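Local coordinates for protein vanadium-dependent bromoperoxidase (Corallina officinalis, PDB 1QHB) that catalyses the bromination of organic substrates with hydrogen peroxide and bromide, using bound vanadate, and forms a homododecamer with one stabilising calcium per subunit, at residues A183-R186 with S187-R191; G216-V220 with G221-R225; T293-K296 with V297-V301; D432-V435 with E436-S440. All coordinates share one frame; numbering follows the deposited sequence.

Contact 1 (A183-R186 with S187-R191); sequences AFIR and SAIER
Ile185 and Ile189 meet one turn apart on helix 182-192, where the CG2 methyl of Ile185 comes within 3.8 Å of CD1 of Ile189, the two side chains at a slant. That CG2 stands anti to the backbone N, which sends the methyl toward Ile189. The second apolar pair is looser: CE2 of Phe184 stands 4.4 Å from CB of Ala188, and the ring itself leans on Leu167 of helix 153-167.

The backbone bonds are those of a regular alpha helix. Ile189 N gives its hydrogen to Ile185 O at 3.0 Å, nearly straight (165°), and Ala188 N does the same to Phe184 O at 2.9 Å. The outer pair, Ser187 N to Ala183 O and Glu190 N to Arg186 O, are both longer, at 3.2 Å.

The charged side chain of Arg191 folds back on the helix: its NE donates to Ser187 O at 3.0 Å, from the face of that carbonyl opposite to Arg191 N, so one oxygen carries two donors.

Ile185, Ile189 and Phe184 thus pack on the protein, Arg186 and Glu190 lie on the exposed side, and the salt bridge of Arg191 NH1 with Asp444 ties the helix by charge to helix 439-456.

Contact 2 (G216-V220 with G221-R225); sequences GEVTV and GNLFR
The carboxamide of Asn222 turns back across Thr219 toward Glu217 and uses both its ends on the backbone. Asn222 ND2 points at Glu217 O, 3.0 Å away, in an almost straight bond (176°) lying in the plane of both the amide and the carbonyl. OD1 of Asn222 takes the hydrogen of Thr219 N, also at 3.0 Å, but with the donor 47° out of the amide plane. With chi1 at 69°, CG sits between the backbone N and the carbonyl carbon, which swings the amide back over the preceding residues. Thr219 answers in turn: Asn222 N donates to Thr219 O at 3.2 Å and, weakly, to the hydroxyl OG1 of Thr219.

This loop between helix 208-213 and strand 251-253 leads into a type II beta turn from Asn222 to Arg225, closed by Arg225 N to Asn222 O. With an alanine in place of Asn222, Glu217 O and Thr219 N would probably lose their side-chain mates and residues 217-219 could drift from the turn.

Val218 crosses Asn222 at about a right angle, and its CG1 also meets CD1 of Leu223 at 3.9 Å. Val218 and Leu223 pack on Leu192 of helix 182-192, Leu223 also on Ile185. CG of Leu223 lies over the centre of one face of the Phe224 ring, 3.8 Å above its plane. A water in the guanidinium plane bridges Val220 O, Leu223 O and Arg225 NE.

Contact 3 (T293-K296 with V297-V301); sequences TDLK and VFLDV
An N-cap opens helix 295-302: Asp294 is the residue just before the first turn, and its carboxylate takes the hydrogen of Val297 N. The bond runs from Val297 N to Asp294 OD2 at 3.1 Å, meeting the oxygen on its anti side and 24° out of the carboxylate plane. CG is anti to the backbone N (chi1 169°), and this carries the carboxylate round to the start of the helix, where OD2 of Asp294 also lies 3.4 Å from CG2 of Val297; the two side chains cross at about a right angle. The other oxygen, OD1, is hydrogen-bonded to Ser460 OG, and that same hydroxyl pairs with Lys296 N, so aspartate and serine share the first turn. Exchanging Asp294 for an alanine is likely to leave Val297 N without its cap and Ser460 without its carboxylate partner, making the beginning of the helix easier to fray.

Behind the cap the ordinary helix bonds take over. Phe298 N to Asp294 O is short at 2.8 Å and almost collinear with the carbonyl, and Leu299 N follows to Leu295 O. Asp300, one turn further on, turns its carboxylate to Ser110 OG and Arg109 N in a neighbouring loop.

On the apolar flank, Leu295 is shared between two partners. Its CD1 stands 4.3 Å from CD2 of Phe298. The leucine pair meets at a slant, CG of Leu295 lying 4.0 Å from CD1 of Leu299.

Contact 4 (D432-V435 with E436-S440); sequences DVLV and EELSS
Leu434 and Leu438 form the tight, buried part of this short helix end, lying side by side with their CD1 methyls 3.9 Å apart. Leu438 has its CG anti to the carbonyl carbon (chi1 -65°), which lays the branch along the preceding turn, with that CG 3.4 Å from Leu434 O.

The other side faces solvent. Val433 and Glu437, both exposed, also run alongside each other, but there the methyl CG1 of Val433 faces a carboxylate oxygen, OE2 of Glu437, at 3.8 Å. Asp432 and Glu436 are exposed too.

The backbone bonds weaken toward the end of the helix. Glu436 N to Asp432 O measures 2.9 Å, and Glu437 N to Val433 O is close to straight (172°). At Leu438 the N-H is spread between two oxygens: the bond to Leu434 O has lengthened to 3.3 Å and the one to Val435 O is weak. Leu438 is a one-residue break, leaving helical geometry at the N-cap position of helix 439-456.

Leu434 packs on Leu155 and Ile156 of helix 153-167 and Ile414 of helix 407-422, Leu438 reaches Ala160 of the former, and Asp432 OD1 is hydrogen-bonded to Asn417 ND2 of the latter.

In the fold
Contacts 1 and 2 are one packing unit: their centres lie 11 Å apart, and the isoleucines of helix 182-192 press into the loop, with CG2 of Ile189 3.4 Å from Val218 O and CD1 of Ile185 3.8 Å from CD2 of Leu223. Contact 4, about 17 Å from contact 1 between centres, joins it more thinly, through Arg191 beside Ser440. Helix 153-167 touches side chains of contacts 1, 2 and 4, and helix 439-456, which starts in contact 4, also reaches contacts 1 and 3. Contact 3 lies nearest the chemistry: the side chain of Phe298 is about 8 Å from that of Arg406, a residue of the vanadate site; the other three lie away from the vanadate and calcium sites.

Contact 1 (A183-R186 with S187-R191)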
loop_
_atom_site.group_PDB
_atom_site.type_symbol
_atom_site.label_atom_id
_atom_site.label_comp_id
_atom_site.label_asym_id
_atom_site.label_seq_id
_atom_site.Cartn_x
_atom_site.Cartn_y
_atom_site.Cartn_z
ATOM N N ALA A 183 -59.622 -16.482 42.875
ATOM C CA ALA A 183 -58.931 -17.507 43.639
ATOM C C ALA A 183 -57.618 -17.831 42.943
ATOM O O ALA A 183 -56.620 -17.855 43.688
ATOM C CB ALA A 183 -59.797 -18.762 43.793
ATOM N N PHE A 184 -57.615 -18.079 41.646
ATOM C CA PHE A 184 -56.372 -18.290 40.913
ATOM C C PHE A 184 -55.482 -17.050 40.893
ATOM O O PHE A 184 -54.295 -17.077 41.207
ATOM C CB PHE A 184 -56.701 -18.726 39.461
ATOM C CG PHE A 184 -55.417 -18.957 38.712
ATOM C CD1 PHE A 184 -54.790 -20.184 38.795
ATOM C CD2 PHE A 184 -54.827 -17.923 37.981
ATOM C CE1 PHE A 184 -53.592 -20.398 38.123
ATOM C CE2 PHE A 184 -53.621 -18.149 37.335
ATOM C CZ PHE A 184 -53.017 -19.398 37.411
ATOM N N ILE A 185 -55.958 -15.891 40.481
ATOM C CA ILE A 185 -55.116 -14.693 40.395
ATOM C C ILE A 185 -54.490 -14.367 41.720
ATOM O O ILE A 185 -53.264 -14.181 41.842
ATOM C CB ILE A 185 -55.899 -13.520 39.811
ATOM C CG1 ILE A 185 -56.322 -13.847 38.364
ATOM C CG2 ILE A 185 -55.166 -12.176 39.858
ATOM C CD1 ILE A 185 -55.163 -13.922 37.385
ATOM N N ARG A 186 -55.261 -14.344 42.808
ATOM C CA ARG A 186 -54.719 -13.984 44.127
ATOM C C ARG A 186 -53.690 -14.970 44.611
ATOM O O ARG A 186 -52.698 -14.649 45.250
ATOM C CB ARG A 186 -55.906 -13.898 45.079
ATOM C CG ARG A 186 -56.893 -12.796 44.760
ATOM C CD ARG A 186 -56.387 -11.407 45.127
ATOM N NE ARG A 186 -57.341 -10.703 45.982
ATOM C CZ ARG A 186 -57.071 -9.701 46.811
ATOM N NH1 ARG A 186 -55.837 -9.219 46.944
ATOM N NH2 ARG A 186 -58.049 -9.163 47.537
ATOM N N SER A 187 -53.894 -16.251 44.363
ATOM C CA SER A 187 -52.962 -17.305 44.756
ATOM C C SER A 187 -51.721 -17.252 43.891
ATOM O O SER A 187 -50.622 -17.536 44.372
ATOM C CB SER A 187 -53.715 -18.640 44.726
ATOM O OG SER A 187 -53.029 -19.592 43.964
ATOM N N ALA A 188 -51.813 -16.831 42.636
ATOM C CA ALA A 188 -50.687 -16.696 41.734
ATOM C C ALA A 188 -49.782 -15.592 42.253
ATOM O O ALA A 188 -48.581 -15.769 42.344
ATOM C CB ALA A 188 -51.132 -16.177 40.356
ATOM N N ILE A 189 -50.402 -14.451 42.568
ATOM C CA ILE A 189 -49.601 -13.314 43.014
ATOM C C ILE A 189 -48.922 -13.494 44.359
ATOM O O ILE A 189 -47.858 -12.967 44.684
ATOM C CB ILE A 189 -50.574 -12.118 43.030
ATOM C CG1 ILE A 189 -50.856 -11.699 41.569
ATOM C CG2 ILE A 189 -50.099 -10.922 43.818
ATOM C CD1 ILE A 189 -52.074 -10.772 41.494
ATOM N N GLU A 190 -49.577 -14.154 45.295
ATOM C CA GLU A 190 -49.044 -14.368 46.647
ATOM C C GLU A 190 -47.932 -15.401 46.596
ATOM O O GLU A 190 -46.954 -15.347 47.328
ATOM C CB GLU A 190 -50.269 -14.741 47.450
ATOM C CG GLU A 190 -50.231 -14.756 48.962
ATOM C CD GLU A 190 -51.665 -14.963 49.466
ATOM O OE1 GLU A 190 -52.568 -14.320 48.876
ATOM O OE2 GLU A 190 -51.886 -15.754 50.399
ATOM N N ARG A 191 -48.011 -16.393 45.732
ATOM C CA ARG A 191 -46.986 -17.426 45.605
ATOM C C ARG A 191 -45.755 -16.818 44.943
ATOM O O ARG A 191 -44.661 -16.913 45.512
ATOM C CB ARG A 191 -47.645 -18.629 44.910
ATOM C CG ARG A 191 -48.692 -19.194 45.902
ATOM C CD ARG A 191 -49.184 -20.589 45.546
ATOM N NE ARG A 191 -50.041 -20.519 44.367
ATOM C CZ ARG A 191 -50.644 -21.508 43.730
ATOM N NH1 ARG A 191 -50.490 -22.742 44.170
ATOM N NH2 ARG A 191 -51.389 -21.262 42.650
#

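Contact 2 (G216-V220 with G221-R225)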
loop_
_atom_site.group_PDB
_atom_site.type_symbol
_atom_site.label_atom_id
_atom_site.label_comp_id
_atom_site.label_asym_id
_atom_site.label_seq_id
_atom_site.Cartn_x
_atom_site.Cartn_y
_atom_site.Cartn_z
ATOM N N GLY A 216 -39.793 -6.486 40.704
ATOM C CA GLY A 216 -40.245 -6.317 42.081
ATOM C C GLY A 216 -41.599 -7.013 42.253
ATOM O O GLY A 216 -42.047 -7.922 41.573
ATOM N N GLU A 217 -42.367 -6.499 43.198
ATOM C CA GLU A 217 -43.631 -7.004 43.657
ATOM C C GLU A 217 -44.610 -7.265 42.517
ATOM O O GLU A 217 -44.855 -6.461 41.631
ATOM C CB GLU A 217 -44.182 -6.004 44.679
ATOM C CG GLU A 217 -45.336 -6.594 45.484
ATOM C CD GLU A 217 -46.180 -5.564 46.213
ATOM O OE1 GLU A 217 -45.892 -4.354 46.148
ATOM O OE2 GLU A 217 -47.166 -5.994 46.858
ATOM N N VAL A 218 -45.187 -8.472 42.556
ATOM C CA VAL A 218 -46.160 -8.804 41.526
ATOM C C VAL A 218 -47.541 -8.304 41.945
ATOM O O VAL A 218 -47.913 -8.462 43.106
ATOM C CB VAL A 218 -46.175 -10.323 41.345
ATOM C CG1 VAL A 218 -47.135 -10.746 40.245
ATOM C CG2 VAL A 218 -44.733 -10.766 41.108
ATOM N N THR A 219 -48.262 -7.682 41.038
ATOM C CA THR A 219 -49.596 -7.179 41.272
ATOM C C THR A 219 -50.458 -7.650 40.087
ATOM O O THR A 219 -49.925 -8.098 39.064
ATOM C CB THR A 219 -49.649 -5.642 41.279
ATOM O OG1 THR A 219 -49.235 -5.230 39.956
ATOM C CG2 THR A 219 -48.747 -4.947 42.281
ATOM N N VAL A 220 -51.768 -7.465 40.125
ATOM C CA VAL A 220 -52.636 -7.810 39.011
ATOM C C VAL A 220 -52.240 -6.987 37.779
ATOM O O VAL A 220 -52.345 -7.492 36.666
ATOM C CB VAL A 220 -54.139 -7.494 39.250
ATOM C CG1 VAL A 220 -54.996 -8.038 38.103
ATOM C CG2 VAL A 220 -54.625 -8.087 40.540
ATOM N N GLY A 221 -51.775 -5.762 37.951
ATOM C CA GLY A 221 -51.388 -4.868 36.889
ATOM C C GLY A 221 -50.094 -5.195 36.212
ATOM O O GLY A 221 -49.867 -4.673 35.121
ATOM N N ASN A 222 -49.235 -6.004 36.807
ATOM C CA ASN A 222 -47.997 -6.366 36.092
ATOM C C ASN A 222 -47.892 -7.875 35.908
ATOM O O ASN A 222 -46.891 -8.349 35.344
ATOM C CB ASN A 222 -46.791 -5.788 36.791
ATOM C CG ASN A 222 -46.443 -6.356 38.116
ATOM O OD1 ASN A 222 -46.750 -7.477 38.457
ATOM N ND2 ASN A 222 -45.775 -5.523 38.907
ATOM N N LEU A 223 -48.913 -8.607 36.328
ATOM C CA LEU A 223 -48.881 -10.064 36.247
ATOM C C LEU A 223 -48.724 -10.548 34.822
ATOM O O LEU A 223 -49.481 -10.261 33.867
ATOM C CB LEU A 223 -50.115 -10.703 36.895
ATOM C CG LEU A 223 -50.229 -12.215 36.895
ATOM C CD1 LEU A 223 -49.263 -12.900 37.865
ATOM C CD2 LEU A 223 -51.647 -12.613 37.304
ATOM N N PHE A 224 -47.668 -11.344 34.627
ATOM C CA PHE A 224 -47.370 -11.924 33.310
ATOM C C PHE A 224 -47.023 -10.905 32.246
ATOM O O PHE A 224 -47.159 -11.179 31.038
ATOM C CB PHE A 224 -48.558 -12.803 32.868
ATOM C CG PHE A 224 -48.905 -13.991 33.745
ATOM C CD1 PHE A 224 -48.032 -14.554 34.645
ATOM C CD2 PHE A 224 -50.178 -14.562 33.645
ATOM C CE1 PHE A 224 -48.386 -15.627 35.433
ATOM C CE2 PHE A 224 -50.536 -15.653 34.406
ATOM C CZ PHE A 224 -49.644 -16.193 35.305
ATOM N N ARG A 225 -46.646 -9.688 32.627
ATOM C CA ARG A 225 -46.290 -8.659 31.651
ATOM C C ARG A 225 -44.768 -8.563 31.523
ATOM O O ARG A 225 -44.060 -9.117 32.351
ATOM C CB ARG A 225 -46.836 -7.291 32.102
ATOM C CG ARG A 225 -48.374 -7.279 32.088
ATOM C CD ARG A 225 -48.865 -5.848 32.083
ATOM N NE ARG A 225 -50.291 -5.747 32.238
ATOM C CZ ARG A 225 -51.046 -4.735 31.780
ATOM N NH1 ARG A 225 -50.526 -3.741 31.088
ATOM N NH2 ARG A 225 -52.356 -4.759 32.041
HETATM O O HOH W 1 -51.124 -7.910 33.952
#

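Contact 3 (T293-K296 with V297-V301)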
loop_
_atom_site.group_PDB
_atom_site.type_symbol
_atom_site.label_atom_id
_atom_site.label_comp_id
_atom_site.label_asym_id
_atom_site.label_seq_id
_atom_site.Cartn_x
_atom_site.Cartn_y
_atom_site.Cartn_z
ATOM N N THR A 293 -47.614 -33.930 29.300
ATOM C CA THR A 293 -47.858 -33.990 30.728
ATOM C C THR A 293 -47.622 -35.416 31.210
ATOM O O THR A 293 -47.694 -35.669 32.413
ATOM C CB THR A 293 -49.312 -33.607 31.060
ATOM O OG1 THR A 293 -50.222 -34.440 30.305
ATOM C CG2 THR A 293 -49.560 -32.161 30.644
ATOM N N ASP A 294 -47.282 -36.318 30.324
ATOM C CA ASP A 294 -46.957 -37.679 30.675
ATOM C C ASP A 294 -45.446 -37.884 30.457
ATOM O O ASP A 294 -44.913 -37.560 29.379
ATOM C CB ASP A 294 -47.770 -38.617 29.776
ATOM C CG ASP A 294 -47.253 -40.023 29.927
ATOM O OD1 ASP A 294 -47.539 -40.665 30.955
ATOM O OD2 ASP A 294 -46.534 -40.499 29.043
ATOM N N LEU A 295 -44.793 -38.511 31.448
ATOM C CA LEU A 295 -43.378 -38.779 31.389
ATOM C C LEU A 295 -42.898 -39.503 30.162
ATOM O O LEU A 295 -41.897 -39.040 29.542
ATOM C CB LEU A 295 -42.934 -39.595 32.614
ATOM C CG LEU A 295 -41.395 -39.728 32.710
ATOM C CD1 LEU A 295 -40.808 -38.330 32.846
ATOM C CD2 LEU A 295 -41.003 -40.647 33.861
ATOM N N LYS A 296 -43.558 -40.609 29.767
ATOM C CA LYS A 296 -43.015 -41.276 28.555
ATOM C C LYS A 296 -43.151 -40.483 27.290
ATOM O O LYS A 296 -42.241 -40.571 26.442
ATOM C CB LYS A 296 -43.669 -42.651 28.407
ATOM C CG LYS A 296 -43.291 -43.542 29.598
ATOM C CD LYS A 296 -44.085 -44.850 29.438
ATOM C CE LYS A 296 -43.606 -45.857 30.481
ATOM N NZ LYS A 296 -43.925 -47.236 30.004
ATOM N N VAL A 297 -44.261 -39.747 27.114
ATOM C CA VAL A 297 -44.416 -38.915 25.891
ATOM C C VAL A 297 -43.407 -37.776 25.958
ATOM O O VAL A 297 -42.733 -37.451 24.983
ATOM C CB VAL A 297 -45.827 -38.330 25.845
ATOM C CG1 VAL A 297 -46.000 -37.331 24.739
ATOM C CG2 VAL A 297 -46.880 -39.441 25.779
ATOM N N PHE A 298 -43.213 -37.173 27.139
ATOM C CA PHE A 298 -42.204 -36.132 27.316
ATOM C C PHE A 298 -40.803 -36.641 26.949
ATOM O O PHE A 298 -40.110 -35.998 26.161
ATOM C CB PHE A 298 -42.257 -35.652 28.758
ATOM C CG PHE A 298 -41.022 -34.872 29.160
ATOM C CD1 PHE A 298 -40.972 -33.494 28.950
ATOM C CD2 PHE A 298 -39.931 -35.528 29.739
ATOM C CE1 PHE A 298 -39.828 -32.783 29.331
ATOM C CE2 PHE A 298 -38.792 -34.821 30.072
ATOM C CZ PHE A 298 -38.745 -33.453 29.872
ATOM N N LEU A 299 -40.429 -37.864 27.338
ATOM C CA LEU A 299 -39.102 -38.402 26.999
ATOM C C LEU A 299 -38.995 -38.698 25.533
ATOM O O LEU A 299 -37.952 -38.390 24.951
ATOM C CB LEU A 299 -38.811 -39.648 27.809
ATOM C CG LEU A 299 -38.701 -39.439 29.321
ATOM C CD1 LEU A 299 -38.606 -40.800 30.034
ATOM C CD2 LEU A 299 -37.466 -38.626 29.662
ATOM N N ASP A 300 -40.095 -39.157 24.907
ATOM C CA ASP A 300 -40.052 -39.363 23.456
ATOM C C ASP A 300 -39.796 -38.057 22.737
ATOM O O ASP A 300 -39.115 -37.993 21.712
ATOM C CB ASP A 300 -41.406 -39.952 22.962
ATOM C CG ASP A 300 -41.493 -41.425 23.371
ATOM O OD1 ASP A 300 -40.442 -42.079 23.590
ATOM O OD2 ASP A 300 -42.637 -41.936 23.527
ATOM N N VAL A 301 -40.459 -36.986 23.168
ATOM C CA VAL A 301 -40.253 -35.664 22.555
ATOM C C VAL A 301 -38.812 -35.233 22.823
ATOM O O VAL A 301 -38.169 -34.809 21.887
ATOM C CB VAL A 301 -41.247 -34.625 23.083
ATOM C CG1 VAL A 301 -40.929 -33.220 22.569
ATOM C CG2 VAL A 301 -42.687 -34.985 22.714
#

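Contact 4 (D432-V435 with E436-S440)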
loop_
_atom_site.group_PDB
_atom_site.type_symbol
_atom_site.label_atom_id
_atom_site.label_comp_id
_atom_site.label_asym_id
_atom_site.label_seq_id
_atom_site.Cartn_x
_atom_site.Cartn_y
_atom_site.Cartn_z
ATOM N N ASP A 432 -32.883 -29.590 44.238
ATOM C CA ASP A 432 -33.669 -29.820 45.455
ATOM C C ASP A 432 -34.344 -28.545 45.946
ATOM O O ASP A 432 -35.469 -28.484 46.434
ATOM C CB ASP A 432 -32.735 -30.279 46.597
ATOM C CG ASP A 432 -32.435 -31.755 46.579
ATOM O OD1 ASP A 432 -32.955 -32.504 45.735
ATOM O OD2 ASP A 432 -31.637 -32.178 47.448
ATOM N N VAL A 433 -33.600 -27.442 45.893
ATOM C CA VAL A 433 -34.146 -26.164 46.349
ATOM C C VAL A 433 -35.205 -25.643 45.398
ATOM O O VAL A 433 -36.202 -25.092 45.841
ATOM C CB VAL A 433 -33.003 -25.180 46.524
ATOM C CG1 VAL A 433 -33.488 -23.779 46.886
ATOM C CG2 VAL A 433 -32.066 -25.706 47.606
ATOM N N LEU A 434 -35.029 -25.872 44.107
ATOM C CA LEU A 434 -36.032 -25.461 43.117
ATOM C C LEU A 434 -37.324 -26.217 43.420
ATOM O O LEU A 434 -38.391 -25.608 43.551
ATOM C CB LEU A 434 -35.436 -25.748 41.738
ATOM C CG LEU A 434 -36.261 -25.654 40.460
ATOM C CD1 LEU A 434 -36.865 -24.289 40.218
ATOM C CD2 LEU A 434 -35.376 -26.004 39.267
ATOM N N VAL A 435 -37.232 -27.532 43.666
ATOM C CA VAL A 435 -38.435 -28.308 43.994
ATOM C C VAL A 435 -39.037 -27.869 45.316
ATOM O O VAL A 435 -40.254 -27.665 45.387
ATOM C CB VAL A 435 -38.123 -29.821 44.008
ATOM C CG1 VAL A 435 -39.253 -30.654 44.566
ATOM C CG2 VAL A 435 -37.766 -30.285 42.612
ATOM N N GLU A 436 -38.221 -27.645 46.355
ATOM C CA GLU A 436 -38.807 -27.273 47.638
ATOM C C GLU A 436 -39.582 -25.968 47.582
ATOM O O GLU A 436 -40.675 -25.856 48.142
ATOM C CB GLU A 436 -37.693 -27.192 48.678
ATOM C CG GLU A 436 -38.167 -26.721 50.044
ATOM C CD GLU A 436 -36.972 -26.317 50.894
ATOM O OE1 GLU A 436 -36.107 -27.192 51.136
ATOM O OE2 GLU A 436 -36.889 -25.143 51.307
ATOM N N GLU A 437 -39.007 -24.938 46.954
ATOM C CA GLU A 437 -39.667 -23.650 46.888
ATOM C C GLU A 437 -40.910 -23.597 46.009
ATOM O O GLU A 437 -41.658 -22.645 46.231
ATOM C CB GLU A 437 -38.718 -22.590 46.307
ATOM C CG GLU A 437 -37.361 -22.626 46.968
ATOM C CD GLU A 437 -37.174 -21.550 48.006
ATOM O OE1 GLU A 437 -38.167 -20.913 48.415
ATOM O OE2 GLU A 437 -35.987 -21.375 48.361
ATOM N N LEU A 438 -41.094 -24.486 45.054
ATOM C CA LEU A 438 -42.298 -24.486 44.230
ATOM C C LEU A 438 -43.352 -25.466 44.715
ATOM O O LEU A 438 -44.305 -25.729 43.957
ATOM C CB LEU A 438 -41.922 -24.947 42.805
ATOM C CG LEU A 438 -40.979 -24.044 42.008
ATOM C CD1 LEU A 438 -40.693 -24.687 40.664
ATOM C CD2 LEU A 438 -41.602 -22.659 41.863
ATOM N N SER A 439 -43.178 -26.040 45.913
ATOM C CA SER A 439 -44.077 -27.072 46.404
ATOM C C SER A 439 -45.553 -26.812 46.253
ATOM O O SER A 439 -46.157 -27.714 45.680
ATOM C CB SER A 439 -43.791 -27.406 47.877
ATOM O OG SER A 439 -44.333 -26.363 48.668
ATOM N N SER A 440 -46.172 -25.728 46.685
ATOM C CA SER A 440 -47.619 -25.604 46.498
ATOM C C SER A 440 -47.997 -25.512 45.033
ATOM O O SER A 440 -48.957 -26.171 44.608
ATOM C CB SER A 440 -48.151 -24.394 47.247
ATOM O OG SER A 440 -47.203 -23.361 47.247
#